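Local coordinates for protein 2-methyl-3-hydroxypyridine-5-carboxylic acid oxygenase (Mesorhizobium loti, PDB 3ALJ) that probably catalyses the FAD-dependent oxygenation and ring opening of 2-methyl-3-hydroxypyridine-5-carboxylic acid, a step in vitamin B6 degradation, at residues A[180-185]-A[238-243]. Numbering follows the deposited sequence.
Sequences IRLIVP and VPIDLE. With FAD (flavin-adenine dinucleotide), chain B.
Ile-180 fits its branched side chain against Val-238 and Ile-240, which reach it from the loop leading into helix 242-248. From CB one branch, CG2, points anti to the backbone N, which leaves CG1 beside that nitrogen (chi1 -59°); CG2 comes within 4.1 Å of Val-238 CG1. The other branch, CG1, passes the same Val-238 methyl CG1 at 3.8 Å, the two side chains running past one another head to tail. At the tip, Ile-180 CD1 is 3.8 Å from Val-238 CG1 and 4.2 Å from Ile-240 CG2, so one valine methyl meets both branches of the isoleucine. Ile-240 CG2 also lies 4.2 Å from Leu-182 CD1 and thus joins two alternate residues of the strand. The contact is wholly apolar and mostly buried; a cis peptide precedes Pro-239, between the two loop residues that touch the strand.

Arg-181 extends from the strand's other side to the flavin. Its guanidinium lies over the dimethylbenzene end of the ring system: NH1 is 3.3 Å from FAD C7, and methyl C7M is centred against one guanidinium face, 3.6 Å from its plane. NH2 forms a salt bridge with Asp-268; a leucine here, having no guanidinium, would probably leave that carboxylate without its charged mate and the flavin methyl without its flat cover.

Asp-241 caps the N-terminus of helix 242-248, its OD1 accepting from Val-244 N. Strand 170-185 runs between antiparallel strands 221-228 and 267-275 in the mixed sheet; Ala-259 of helix 253-260 touches both Leu-182 and Ile-240, packing that helix against strand and loop together.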
loop_
_atom_site.group_PDB
_atom_site.type_symbol
_atom_site.label_atom_id
_atom_site.label_comp_id
_atom_site.label_asym_id
_atom_site.label_seq_id
_atom_site.Cartn_x
_atom_site.Cartn_y
_atom_site.Cartn_z
ATOM N N ILE A 180 4.424 14.166 -4.601
ATOM C CA ILE A 180 4.727 14.698 -3.243
ATOM C C ILE A 180 3.516 14.390 -2.407
ATOM O O ILE A 180 2.422 14.959 -2.640
ATOM C CB ILE A 180 4.987 16.220 -3.306
ATOM C CG1 ILE A 180 6.151 16.487 -4.235
ATOM C CG2 ILE A 180 5.284 16.672 -1.847
ATOM C CD1 ILE A 180 6.164 18.017 -4.733
ATOM N N ARG A 181 3.622 13.495 -1.383
ATOM C CA ARG A 181 2.484 13.112 -0.537
ATOM C C ARG A 181 2.693 13.701 0.865
ATOM O O ARG A 181 3.772 13.573 1.446
ATOM C CB ARG A 181 2.456 11.583 -0.475
ATOM C CG ARG A 181 2.069 10.854 -1.760
ATOM C CD ARG A 181 2.162 9.388 -1.581
ATOM N NE ARG A 181 3.570 8.997 -1.583
ATOM C CZ ARG A 181 3.973 7.773 -1.295
ATOM N NH1 ARG A 181 3.115 6.801 -1.065
ATOM N NH2 ARG A 181 5.290 7.530 -1.325
ATOM N N LEU A 182 1.646 14.356 1.356
ATOM C CA LEU A 182 1.776 15.071 2.623
ATOM C C LEU A 182 0.463 14.966 3.397
ATOM O O LEU A 182 -0.629 14.755 2.850
ATOM C CB LEU A 182 1.973 16.591 2.390
ATOM C CG LEU A 182 3.000 16.963 1.360
ATOM C CD1 LEU A 182 3.048 18.401 0.927
ATOM C CD2 LEU A 182 4.357 16.701 1.948
ATOM N N ILE A 183 0.598 15.095 4.747
ATOM C CA ILE A 183 -0.504 15.323 5.661
ATOM C C ILE A 183 -0.474 16.732 6.124
ATOM O O ILE A 183 0.580 17.211 6.662
ATOM C CB ILE A 183 -0.500 14.325 6.841
ATOM C CG1 ILE A 183 -0.416 12.834 6.438
ATOM C CG2 ILE A 183 -1.680 14.589 7.765
ATOM C CD1 ILE A 183 -1.619 12.363 5.490
ATOM N N VAL A 184 -1.610 17.407 5.967
ATOM C CA VAL A 184 -1.828 18.783 6.480
ATOM C C VAL A 184 -3.147 18.817 7.240
ATOM O O VAL A 184 -3.990 17.923 7.191
ATOM C CB VAL A 184 -1.836 19.849 5.354
ATOM C CG1 VAL A 184 -0.459 19.812 4.665
ATOM C CG2 VAL A 184 -2.944 19.527 4.320
ATOM N N PRO A 185 -3.385 19.858 8.041
ATOM C CA PRO A 185 -4.694 20.056 8.634
ATOM C C PRO A 185 -5.805 20.208 7.590
ATOM O O PRO A 185 -5.521 20.677 6.459
ATOM C CB PRO A 185 -4.510 21.389 9.459
ATOM C CG PRO A 185 -3.088 21.546 9.593
ATOM C CD PRO A 185 -2.444 20.955 8.349
ATOM N N VAL A 238 10.619 20.299 -3.800
ATOM C CA VAL A 238 10.330 20.173 -2.388
ATOM C C VAL A 238 11.345 21.026 -1.601
ATOM O O VAL A 238 12.494 21.065 -2.007
ATOM C CB VAL A 238 10.421 18.699 -1.849
ATOM C CG1 VAL A 238 9.181 17.891 -2.394
ATOM C CG2 VAL A 238 11.822 18.039 -2.238
ATOM N N PRO A 239 10.905 21.694 -0.528
ATOM C CA PRO A 239 9.549 21.879 -0.046
ATOM C C PRO A 239 8.744 22.536 -1.190
ATOM O O PRO A 239 9.314 23.042 -2.134
ATOM C CB PRO A 239 9.711 22.802 1.175
ATOM C CG PRO A 239 11.188 22.897 1.448
ATOM C CD PRO A 239 11.937 22.501 0.217
ATOM N N ILE A 240 7.406 22.440 -1.109
ATOM C CA ILE A 240 6.612 22.739 -2.335
ATOM C C ILE A 240 6.768 24.220 -2.768
ATOM O O ILE A 240 6.923 25.079 -1.887
ATOM C CB ILE A 240 5.095 22.347 -2.200
ATOM C CG1 ILE A 240 4.363 23.150 -1.110
ATOM C CG2 ILE A 240 4.953 20.839 -1.931
ATOM C CD1 ILE A 240 2.848 23.296 -1.362
ATOM N N ASP A 241 6.707 24.465 -4.064
ATOM C CA ASP A 241 6.691 25.835 -4.620
ATOM C C ASP A 241 5.236 26.299 -4.462
ATOM O O ASP A 241 4.364 25.861 -5.211
ATOM C CB ASP A 241 7.105 25.712 -6.057
ATOM C CG ASP A 241 7.239 27.054 -6.775
ATOM O OD1 ASP A 241 6.298 27.840 -6.631
ATOM O OD2 ASP A 241 8.196 27.212 -7.562
ATOM N N LEU A 242 4.930 27.033 -3.401
ATOM C CA LEU A 242 3.574 27.342 -3.037
ATOM C C LEU A 242 2.889 28.027 -4.185
ATOM O O LEU A 242 1.729 27.652 -4.470
ATOM C CB LEU A 242 3.615 28.307 -1.841
ATOM C CG LEU A 242 2.237 28.731 -1.389
ATOM C CD1 LEU A 242 1.345 27.503 -0.871
ATOM C CD2 LEU A 242 2.383 29.684 -0.210
ATOM N N GLU A 243 3.534 29.000 -4.856
ATOM C CA GLU A 243 2.813 29.713 -5.910
ATOM C C GLU A 243 2.350 28.872 -7.068
ATOM O O GLU A 243 1.233 29.102 -7.599
ATOM C CB GLU A 243 3.665 30.909 -6.414
ATOM C CG GLU A 243 2.985 31.794 -7.523
ATOM C CD GLU A 243 3.961 32.757 -8.211
ATOM O OE1 GLU A 243 5.151 32.429 -8.523
ATOM O OE2 GLU A 243 3.503 33.891 -8.479
HETATM P PA FAD B . 7.107 -1.769 2.505
HETATM O O1A FAD B . 5.894 -1.011 2.946
HETATM O O2A FAD B . 8.076 -1.134 1.691
HETATM O O5B FAD B . 7.785 -2.306 3.837
HETATM C C5B FAD B . 9.034 -3.072 3.792
HETATM C C4B FAD B . 9.567 -2.885 5.198
HETATM O O4B FAD B . 10.767 -3.731 5.166
HETATM C C3B FAD B . 10.063 -1.523 5.519
HETATM O O3B FAD B . 9.648 -1.116 6.839
HETATM C C2B FAD B . 11.619 -1.639 5.330
HETATM O O2B FAD B . 12.364 -0.736 6.166
HETATM C C1B FAD B . 11.912 -3.027 5.799
HETATM N N9A FAD B . 13.017 -3.650 5.144
HETATM C C8A FAD B . 13.524 -3.446 3.880
HETATM N N7A FAD B . 14.528 -4.294 3.610
HETATM C C5A FAD B . 14.684 -5.071 4.748
HETATM C C6A FAD B . 15.494 -6.168 5.032
HETATM N N6A FAD B . 16.418 -6.613 4.115
HETATM N N1A FAD B . 15.353 -6.718 6.240
HETATM C C2A FAD B . 14.492 -6.264 7.157
HETATM N N3A FAD B . 13.640 -5.221 6.934
HETATM C C4A FAD B . 13.747 -4.665 5.696
HETATM N N1 FAD B . -1.162 0.945 -1.728
HETATM C C2 FAD B . -2.424 0.900 -1.339
HETATM O O2 FAD B . -2.985 -0.146 -0.975
HETATM N N3 FAD B . -3.194 2.063 -1.344
HETATM C C4 FAD B . -2.654 3.297 -1.711
HETATM O O4 FAD B . -3.362 4.359 -1.546
HETATM C C4X FAD B . -1.335 3.306 -2.131
HETATM N N5 FAD B . -0.763 4.526 -2.630
HETATM C C5X FAD B . 0.533 4.510 -3.113
HETATM C C6 FAD B . 1.089 5.657 -3.705
HETATM C C7 FAD B . 2.395 5.664 -4.124
HETATM C C7M FAD B . 2.981 6.958 -4.759
HETATM C C8 FAD B . 3.164 4.523 -4.039
HETATM C C8M FAD B . 4.627 4.478 -4.536
HETATM C C9 FAD B . 2.622 3.369 -3.457
HETATM C C9A FAD B . 1.273 3.338 -3.025
HETATM N N10 FAD B . 0.667 2.134 -2.454
HETATM C C10 FAD B . -0.621 2.135 -2.071
HETATM C "C1'" FAD B . 1.506 0.844 -2.394
HETATM C "C2'" FAD B . 2.034 0.661 -0.977
HETATM O "O2'" FAD B . 2.791 1.829 -0.598
HETATM C "C3'" FAD B . 3.025 -0.519 -0.954
HETATM O "O3'" FAD B . 2.530 -1.518 -1.923
HETATM C "C4'" FAD B . 3.110 -1.218 0.339
HETATM O "O4'" FAD B . 3.638 -0.261 1.301
HETATM C "C5'" FAD B . 4.072 -2.359 0.297
HETATM O "O5'" FAD B . 4.120 -2.962 1.586
HETATM P P FAD B . 5.308 -3.969 1.859
HETATM O O1P FAD B . 5.146 -4.378 3.261
HETATM O O2P FAD B . 5.416 -5.018 0.797
HETATM O O3P FAD B . 6.644 -3.077 1.679
#